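Local atomic coordinates of phosphate transporter (Thermotoga maritima MSB8, PDB entry 6L85), a protein that probably carries phosphate across the membrane into the cell, coupling its uptake to sodium ions held at sites within its helical core. Residues 40-45 with 299-304; 47-52 with 252-257; 63-68 with 276-281. One frame throughout, in Å; residues are numbered along the deposited sequence.

Contact 1: 40-45 with 299-304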
loop_
_atom_site.group_PDB
_atom_site.type_symbol
_atom_site.label_atom_id
_atom_site.label_comp_id
_atom_site.label_asym_id
_atom_site.label_seq_id
_atom_site.Cartn_x
_atom_site.Cartn_y
_atom_site.Cartn_z
ATOM N N GLN B 40 -7.288 10.012 -15.672
ATOM C CA GLN B 40 -6.963 8.819 -14.898
ATOM C C GLN B 40 -5.517 8.869 -14.430
ATOM O O GLN B 40 -5.215 8.538 -13.276
ATOM C CB GLN B 40 -7.204 7.559 -15.734
ATOM C CG GLN B 40 -8.631 7.381 -16.228
ATOM C CD GLN B 40 -8.782 6.157 -17.112
ATOM O OE1 GLN B 40 -8.030 5.958 -18.067
ATOM N NE2 GLN B 40 -9.756 5.321 -16.785
ATOM N N ALA B 41 -4.607 9.229 -15.344
ATOM C CA ALA B 41 -3.195 9.347 -15.001
ATOM C C ALA B 41 -3.015 10.275 -13.811
ATOM O O ALA B 41 -2.264 9.964 -12.881
ATOM C CB ALA B 41 -2.393 9.852 -16.204
ATOM N N ALA B 42 -3.746 11.393 -13.802
ATOM C CA ALA B 42 -3.626 12.348 -12.707
ATOM C C ALA B 42 -4.102 11.747 -11.385
ATOM O O ALA B 42 -3.443 11.913 -10.354
ATOM C CB ALA B 42 -4.393 13.627 -13.043
ATOM N N LEU B 43 -5.237 11.032 -11.390
ATOM C CA LEU B 43 -5.749 10.475 -10.127
ATOM C C LEU B 43 -4.817 9.398 -9.563
ATOM O O LEU B 43 -4.514 9.366 -8.341
ATOM C CB LEU B 43 -7.160 9.917 -10.341
ATOM C CG LEU B 43 -8.209 10.969 -10.714
ATOM C CD1 LEU B 43 -9.548 10.340 -11.203
ATOM C CD2 LEU B 43 -8.441 11.939 -9.568
ATOM N N ILE B 44 -4.343 8.512 -10.444
ATOM C CA ILE B 44 -3.383 7.496 -10.027
ATOM C C ILE B 44 -2.142 8.155 -9.436
ATOM O O ILE B 44 -1.682 7.788 -8.340
ATOM C CB ILE B 44 -3.010 6.576 -11.203
ATOM C CG1 ILE B 44 -4.249 5.948 -11.829
ATOM C CG2 ILE B 44 -2.047 5.493 -10.741
ATOM C CD1 ILE B 44 -3.940 5.084 -13.027
ATOM N N ALA B 45 -1.579 9.139 -10.156
ATOM C CA ALA B 45 -0.353 9.785 -9.688
ATOM C C ALA B 45 -0.581 10.461 -8.355
ATOM O O ALA B 45 0.301 10.460 -7.501
ATOM C CB ALA B 45 0.151 10.802 -10.710
ATOM N N GLY B 299 -0.905 19.630 -7.161
ATOM C CA GLY B 299 -0.303 20.169 -8.369
ATOM C C GLY B 299 -0.455 19.231 -9.552
ATOM O O GLY B 299 -0.661 19.669 -10.686
ATOM N N VAL B 300 -0.344 17.923 -9.306
ATOM C CA VAL B 300 -0.569 16.956 -10.372
ATOM C C VAL B 300 -1.971 17.120 -10.927
ATOM O O VAL B 300 -2.175 17.140 -12.147
ATOM C CB VAL B 300 -0.356 15.519 -9.864
ATOM C CG1 VAL B 300 -1.097 14.508 -10.803
ATOM C CG2 VAL B 300 1.113 15.189 -9.740
ATOM N N PHE B 301 -2.957 17.260 -10.036
ATOM C CA PHE B 301 -4.341 17.302 -10.498
ATOM C C PHE B 301 -4.710 18.630 -11.153
ATOM O O PHE B 301 -5.394 18.639 -12.176
ATOM C CB PHE B 301 -5.309 17.024 -9.349
ATOM C CG PHE B 301 -6.740 16.927 -9.793
ATOM C CD1 PHE B 301 -7.206 15.788 -10.441
ATOM C CD2 PHE B 301 -7.610 17.984 -9.600
ATOM C CE1 PHE B 301 -8.547 15.693 -10.865
ATOM C CE2 PHE B 301 -8.954 17.905 -10.016
ATOM C CZ PHE B 301 -9.424 16.755 -10.646
ATOM N N PHE B 302 -4.324 19.756 -10.566
ATOM C CA PHE B 302 -4.810 21.035 -11.060
ATOM C C PHE B 302 -3.945 21.659 -12.139
ATOM O O PHE B 302 -4.426 22.548 -12.855
ATOM C CB PHE B 302 -4.946 22.041 -9.923
ATOM C CG PHE B 302 -6.148 21.804 -9.053
ATOM C CD1 PHE B 302 -7.435 22.005 -9.548
ATOM C CD2 PHE B 302 -5.993 21.381 -7.742
ATOM C CE1 PHE B 302 -8.547 21.783 -8.744
ATOM C CE2 PHE B 302 -7.090 21.161 -6.929
ATOM C CZ PHE B 302 -8.376 21.361 -7.429
ATOM N N LEU B 303 -2.684 21.267 -12.262
ATOM C CA LEU B 303 -1.875 21.966 -13.251
ATOM C C LEU B 303 -1.076 21.017 -14.137
ATOM O O LEU B 303 -0.806 21.337 -15.299
ATOM C CB LEU B 303 -0.969 22.981 -12.541
ATOM C CG LEU B 303 -0.114 23.882 -13.435
ATOM C CD1 LEU B 303 -0.966 24.517 -14.547
ATOM C CD2 LEU B 303 0.600 24.951 -12.599
ATOM N N GLY B 304 -0.701 19.846 -13.616
ATOM C CA GLY B 304 0.102 18.915 -14.393
ATOM C C GLY B 304 -0.632 18.354 -15.585
ATOM O O GLY B 304 0.002 17.864 -16.535
#
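Val-300 and Phe-301 meet Ala-42 just ahead of a turn that closes on one carbonyl: Gly-299 O takes two backbone N-H groups, from Gly-304 N at 2.9 Å and from Leu-303 N at 3.0 Å. This double grip holds the turn where helix 286-302 gives way to helix 304-311. No hydrogen bond joins 40-45 to 299-304; the contact between them is apolar. Its inner part is the CG1 branch of Val-300, swung away from the backbone nitrogen (chi1 159°) so that this methyl, and not CG2, faces helix 38-56. There it lies against two alanines one turn apart: CG1 is 4.1 Å from Ala-42 CB and 3.9 Å from Ala-45 CB, and it also rests on the backbone, 3.5 Å from Ala-42 O. The short side chains let the backbones come near, with Ala-42 CA and Phe-301 CA 5.5 Å apart. The outer part is a pairing of Leu-43 and Phe-301, which run side by side and point the same way. Leu-43 CD2 approaches the ring obliquely, 4.0 Å from Phe-301 CE1, and Ala-42 CB makes a looser touch on the same ring. The other side of that ring, at CD2, sits over the centre of the Phe-302 ring. Gln-305 touches Ala-42 and donates through NE2 to Phe-301 O, adding a polar tie close by. Phe-215 and Phe-219 of the second subunit meet the Phe-301 ring, the former edge-to-face, while Val-216 of that subunit packs on Leu-43. Valine set against small alanines inside and a leucine-phenylalanine pair outside thus make a helix-helix contact of an all-helical membrane transporter, one that runs directly into the dimer interface.

Contact 2: 47-52 with 252-257. With NA (sodium ion), chain R.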
loop_
_atom_site.group_PDB
_atom_site.type_symbol
_atom_site.label_atom_id
_atom_site.label_comp_id
_atom_site.label_asym_id
_atom_site.label_seq_id
_atom_site.Cartn_x
_atom_site.Cartn_y
_atom_site.Cartn_z
ATOM N N PHE B 47 -2.348 9.487 -5.895
ATOM C CA PHE B 47 -2.165 8.546 -4.791
ATOM C C PHE B 47 -0.711 8.073 -4.676
ATOM O O PHE B 47 -0.162 7.999 -3.568
ATOM C CB PHE B 47 -3.122 7.359 -4.923
ATOM C CG PHE B 47 -3.547 6.811 -3.602
ATOM C CD1 PHE B 47 -2.735 5.915 -2.910
ATOM C CD2 PHE B 47 -4.731 7.237 -3.010
ATOM C CE1 PHE B 47 -3.115 5.426 -1.663
ATOM C CE2 PHE B 47 -5.116 6.756 -1.776
ATOM C CZ PHE B 47 -4.302 5.849 -1.094
ATOM N N LEU B 48 -0.060 7.786 -5.812
ATOM C CA LEU B 48 1.263 7.161 -5.776
ATOM C C LEU B 48 2.369 8.147 -5.373
ATOM O O LEU B 48 3.305 7.764 -4.656
ATOM C CB LEU B 48 1.573 6.512 -7.127
ATOM C CG LEU B 48 1.193 5.036 -7.326
ATOM C CD1 LEU B 48 1.832 4.113 -6.282
ATOM C CD2 LEU B 48 -0.310 4.870 -7.322
ATOM N N GLU B 49 2.284 9.409 -5.824
ATOM C CA GLU B 49 3.235 10.438 -5.403
ATOM C C GLU B 49 3.176 10.624 -3.889
ATOM O O GLU B 49 4.213 10.693 -3.208
ATOM C CB GLU B 49 2.919 11.777 -6.089
ATOM C CG GLU B 49 3.034 11.827 -7.603
ATOM C CD GLU B 49 4.475 12.012 -8.032
ATOM O OE1 GLU B 49 5.266 12.484 -7.189
ATOM O OE2 GLU B 49 4.820 11.669 -9.180
ATOM N N PHE B 50 1.955 10.722 -3.348
ATOM C CA PHE B 50 1.799 10.921 -1.910
ATOM C C PHE B 50 2.337 9.717 -1.154
ATOM O O PHE B 50 3.017 9.867 -0.137
ATOM C CB PHE B 50 0.324 11.198 -1.572
ATOM C CG PHE B 50 0.014 11.175 -0.094
ATOM C CD1 PHE B 50 0.233 12.296 0.700
ATOM C CD2 PHE B 50 -0.494 10.023 0.505
ATOM C CE1 PHE B 50 -0.048 12.264 2.069
ATOM C CE2 PHE B 50 -0.795 9.993 1.884
ATOM C CZ PHE B 50 -0.578 11.099 2.657
ATOM N N LEU B 51 2.102 8.512 -1.683
ATOM C CA LEU B 51 2.576 7.305 -1.008
ATOM C C LEU B 51 4.103 7.233 -0.970
ATOM O O LEU B 51 4.687 6.856 0.053
ATOM C CB LEU B 51 1.999 6.079 -1.710
ATOM C CG LEU B 51 2.028 4.760 -0.949
ATOM C CD1 LEU B 51 1.097 4.861 0.254
ATOM C CD2 LEU B 51 1.608 3.634 -1.876
ATOM N N GLY B 52 4.764 7.553 -2.091
ATOM C CA GLY B 52 6.222 7.579 -2.098
ATOM C C GLY B 52 6.791 8.650 -1.191
ATOM O O GLY B 52 7.754 8.410 -0.464
ATOM N N PHE B 252 5.643 6.727 -7.549
ATOM C CA PHE B 252 6.086 6.450 -6.192
ATOM C C PHE B 252 7.516 6.932 -5.985
ATOM O O PHE B 252 7.820 7.627 -5.002
ATOM C CB PHE B 252 5.975 4.940 -5.941
ATOM C CG PHE B 252 6.406 4.500 -4.563
ATOM C CD1 PHE B 252 7.745 4.255 -4.278
ATOM C CD2 PHE B 252 5.468 4.305 -3.558
ATOM C CE1 PHE B 252 8.149 3.839 -3.010
ATOM C CE2 PHE B 252 5.862 3.882 -2.278
ATOM C CZ PHE B 252 7.201 3.651 -2.012
ATOM N N SER B 253 8.413 6.547 -6.902
ATOM C CA SER B 253 9.819 6.899 -6.727
ATOM C C SER B 253 10.021 8.403 -6.872
ATOM O O SER B 253 10.887 8.988 -6.218
ATOM C CB SER B 253 10.668 6.114 -7.723
ATOM O OG SER B 253 10.556 6.707 -8.991
ATOM N N HIS B 254 9.161 9.051 -7.649
ATOM C CA HIS B 254 9.232 10.496 -7.784
ATOM C C HIS B 254 8.849 11.189 -6.480
ATOM O O HIS B 254 9.533 12.126 -6.043
ATOM C CB HIS B 254 8.334 10.977 -8.922
ATOM C CG HIS B 254 8.309 12.458 -9.027
ATOM N ND1 HIS B 254 7.358 13.226 -8.398
ATOM C CD2 HIS B 254 9.172 13.323 -9.610
ATOM C CE1 HIS B 254 7.622 14.506 -8.601
ATOM N NE2 HIS B 254 8.730 14.591 -9.322
ATOM N N GLY B 255 7.730 10.772 -5.870
ATOM C CA GLY B 255 7.383 11.287 -4.552
ATOM C C GLY B 255 8.495 11.073 -3.543
ATOM O O GLY B 255 8.840 11.983 -2.790
ATOM N N ALA B 256 9.124 9.891 -3.585
ATOM C CA ALA B 256 10.176 9.558 -2.634
ATOM C C ALA B 256 11.400 10.481 -2.782
ATOM O O ALA B 256 11.939 10.977 -1.783
ATOM C CB ALA B 256 10.567 8.091 -2.805
ATOM N N ASN B 257 11.823 10.758 -4.020
ATOM C CA ASN B 257 13.021 11.577 -4.201
ATOM C C ASN B 257 12.723 13.069 -4.121
ATOM O O ASN B 257 13.543 13.829 -3.596
ATOM C CB ASN B 257 13.714 11.265 -5.544
ATOM C CG ASN B 257 15.190 11.720 -5.564
ATOM O OD1 ASN B 257 15.494 12.819 -6.006
ATOM N ND2 ASN B 257 16.080 10.894 -5.034
HETATM NA NA NA R . 14.914 14.900 -6.755
HETATM O O HOH W 1 15.178 15.800 -4.688
#
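His-254 ND1 donates to Glu-49 OE1 at 2.5 Å, a short and nearly straight bond (171°). The oxygen lies at the edge of the imidazole, in its plane, and is met on its syn side, while carboxylate and ring are turned 68° apart. A bend at chi2 of Glu-49 swings the carboxylate round to the histidine. Beyond this pair, Gly-52 CA sits over one face of the Phe-252 ring, 3.8 Å from its centroid, and points a CA-H at Phe-252 O (3.3 Å). Gly-255 CA does likewise to Glu-49 O (3.5 Å). A CB on either glycine would clash with these carbonyls; without one the axes approach to 6.5 Å, crossing at -42°. Further out, His-254 NE2 is hydrogen-bonded to the sodium ligand Asp-22, and a bound phosphate lies about 4 Å from the histidine side chain. Asn-257 OD1 binds another sodium ion at 2.3 Å, completed by Thr-107, Asp-258, Ile-344 and a water. Close glycine-to-carbonyl packing at this negative angle resembles the GAS-right type of membrane helix pair, here set beside ion sites consistent with sodium-coupled phosphate transport.

Contact 3: 63-68 with 276-281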
loop_
_atom_site.group_PDB
_atom_site.type_symbol
_atom_site.label_atom_id
_atom_site.label_comp_id
_atom_site.label_asym_id
_atom_site.label_seq_id
_atom_site.Cartn_x
_atom_site.Cartn_y
_atom_site.Cartn_z
ATOM N N THR B 63 19.105 15.415 3.305
ATOM C CA THR B 63 20.200 15.983 2.521
ATOM C C THR B 63 19.903 17.422 2.134
ATOM O O THR B 63 20.779 18.286 2.202
ATOM C CB THR B 63 20.455 15.137 1.284
ATOM O OG1 THR B 63 20.699 13.788 1.694
ATOM C CG2 THR B 63 21.675 15.671 0.502
ATOM N N ILE B 64 18.668 17.704 1.729
ATOM C CA ILE B 64 18.317 19.094 1.445
ATOM C C ILE B 64 18.519 19.959 2.690
ATOM O O ILE B 64 18.947 21.117 2.596
ATOM C CB ILE B 64 16.877 19.197 0.902
ATOM C CG1 ILE B 64 16.767 18.459 -0.436
ATOM C CG2 ILE B 64 16.437 20.661 0.753
ATOM C CD1 ILE B 64 17.697 18.963 -1.525
ATOM N N VAL B 65 18.231 19.414 3.879
ATOM C CA VAL B 65 18.347 20.248 5.074
ATOM C C VAL B 65 19.819 20.564 5.389
ATOM O O VAL B 65 20.157 21.712 5.705
ATOM C CB VAL B 65 17.618 19.603 6.269
ATOM C CG1 VAL B 65 18.027 20.277 7.573
ATOM C CG2 VAL B 65 16.092 19.730 6.091
ATOM N N LYS B 66 20.730 19.587 5.282
ATOM C CA LYS B 66 22.106 19.934 5.650
ATOM C C LYS B 66 23.182 19.527 4.639
ATOM O O LYS B 66 24.358 19.448 5.010
ATOM C CB LYS B 66 22.452 19.353 7.023
ATOM C CG LYS B 66 22.312 17.855 7.138
ATOM C CD LYS B 66 22.809 17.398 8.510
ATOM C CE LYS B 66 22.443 18.410 9.596
ATOM N NZ LYS B 66 23.297 18.275 10.812
ATOM N N GLY B 67 22.846 19.339 3.368
ATOM C CA GLY B 67 23.854 18.896 2.412
ATOM C C GLY B 67 24.280 19.955 1.415
ATOM O O GLY B 67 25.237 19.756 0.658
ATOM N N ILE B 68 23.588 21.095 1.411
ATOM C CA ILE B 68 23.878 22.198 0.493
ATOM C C ILE B 68 24.454 23.394 1.236
ATOM O O ILE B 68 25.537 23.878 0.906
ATOM C CB ILE B 68 22.623 22.602 -0.311
ATOM C CG1 ILE B 68 21.836 21.368 -0.736
ATOM C CG2 ILE B 68 23.011 23.477 -1.517
ATOM C CD1 ILE B 68 20.466 21.714 -1.266
ATOM N N GLY B 276 15.745 25.615 17.553
ATOM C CA GLY B 276 16.844 26.550 17.361
ATOM C C GLY B 276 17.987 25.991 16.531
ATOM O O GLY B 276 17.940 26.024 15.299
ATOM N N VAL B 277 19.030 25.482 17.180
ATOM C CA VAL B 277 20.146 24.907 16.439
ATOM C C VAL B 277 19.708 23.593 15.808
ATOM O O VAL B 277 19.087 22.749 16.466
ATOM C CB VAL B 277 21.362 24.708 17.357
ATOM C CG1 VAL B 277 22.635 24.521 16.532
ATOM C CG2 VAL B 277 21.526 25.886 18.291
ATOM N N VAL B 278 20.021 23.417 14.527
ATOM C CA VAL B 278 19.780 22.165 13.807
ATOM C C VAL B 278 20.638 21.075 14.438
ATOM O O VAL B 278 21.869 21.182 14.425
ATOM C CB VAL B 278 20.097 22.313 12.312
ATOM C CG1 VAL B 278 19.817 21.008 11.558
ATOM C CG2 VAL B 278 19.301 23.454 11.730
ATOM N N PRO B 279 20.041 20.018 14.986
ATOM C CA PRO B 279 20.816 19.023 15.743
ATOM C C PRO B 279 21.751 18.212 14.858
ATOM O O PRO B 279 21.756 18.312 13.631
ATOM C CB PRO B 279 19.742 18.123 16.361
ATOM C CG PRO B 279 18.540 18.327 15.497
ATOM C CD PRO B 279 18.593 19.759 15.050
ATOM N N LYS B 280 22.567 17.399 15.536
ATOM C CA LYS B 280 23.520 16.515 14.875
ATOM C C LYS B 280 22.802 15.647 13.853
ATOM O O LYS B 280 23.088 15.687 12.648
ATOM C CB LYS B 280 24.227 15.649 15.920
ATOM C CG LYS B 280 24.590 16.383 17.222
ATOM C CD LYS B 280 25.171 15.434 18.297
ATOM C CE LYS B 280 24.529 15.651 19.677
ATOM N NZ LYS B 280 24.189 14.354 20.353
ATOM N N THR B 281 21.846 14.863 14.327
ATOM C CA THR B 281 21.031 14.015 13.477
ATOM C C THR B 281 19.657 14.667 13.310
ATOM O O THR B 281 18.957 14.925 14.301
ATOM C CB THR B 281 20.930 12.615 14.089
ATOM O OG1 THR B 281 19.969 12.618 15.151
ATOM C CG2 THR B 281 22.281 12.205 14.676
#
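Val-65 is the first residue of 63-68 to reach 276-281: its CG1 methyl touches Val-278 CG1 at 4.4 Å, a loose apolar meeting of two branch ends. Lys-66 follows and carries most of the contact. Its CG lies between the backbone nitrogen and the carbonyl carbon (chi1 58°), and a bend at chi3 turns the far end of the chain toward the loop. On the way CE passes Val-278 CG1 at 4.2 Å. The ammonium then spans two successive backbone carbonyls, NZ standing 3.2 Å from Pro-279 O and 3.2 Å from Lys-280 O. It comes in tilted 15° from the plane of the first carbonyl, but well above that of the second. A lysine of segment 63-68 thereby clasps the connection between helix 260-275 and helix 286-302, tying together two parts of the helical bundle more than two hundred residues apart in sequence. With a methionine in place of Lys-66 the shared donor is gone, and the backbone at Pro-279 and Lys-280 would probably be held less firmly to segment 63-68. Beyond the contact, Lys-66 O accepts from the side-chain ND2 of Asn-128, and Ile-68 forms backbone hydrogen bonds with Asn-128, while the Ile-68 side chain packs on Val-111 and Met-114 of helix 106-121.

Overall arrangement
Contacts 1 and 2 share helix 38-56: through contact 1 residues 40-45 meet helix 286-302, and through contact 2 residues 47-52 meet helix 231-258, with the contact centres 13 Å apart. Contact 3 belongs to the next helix along, 58-66, and lies farther out, its centre 23 Å from that of contact 2 and 32 Å from that of contact 1. Contacts 2 and 3 do not touch, their nearest atoms being about 6 Å apart, and their segments alternate along the chain. Contact 2 alone holds a sodium ligand; the side chains of Val-300 in contact 1 and Val-65 in contact 3 are about 11 Å and 14 Å from a bound sodium ion.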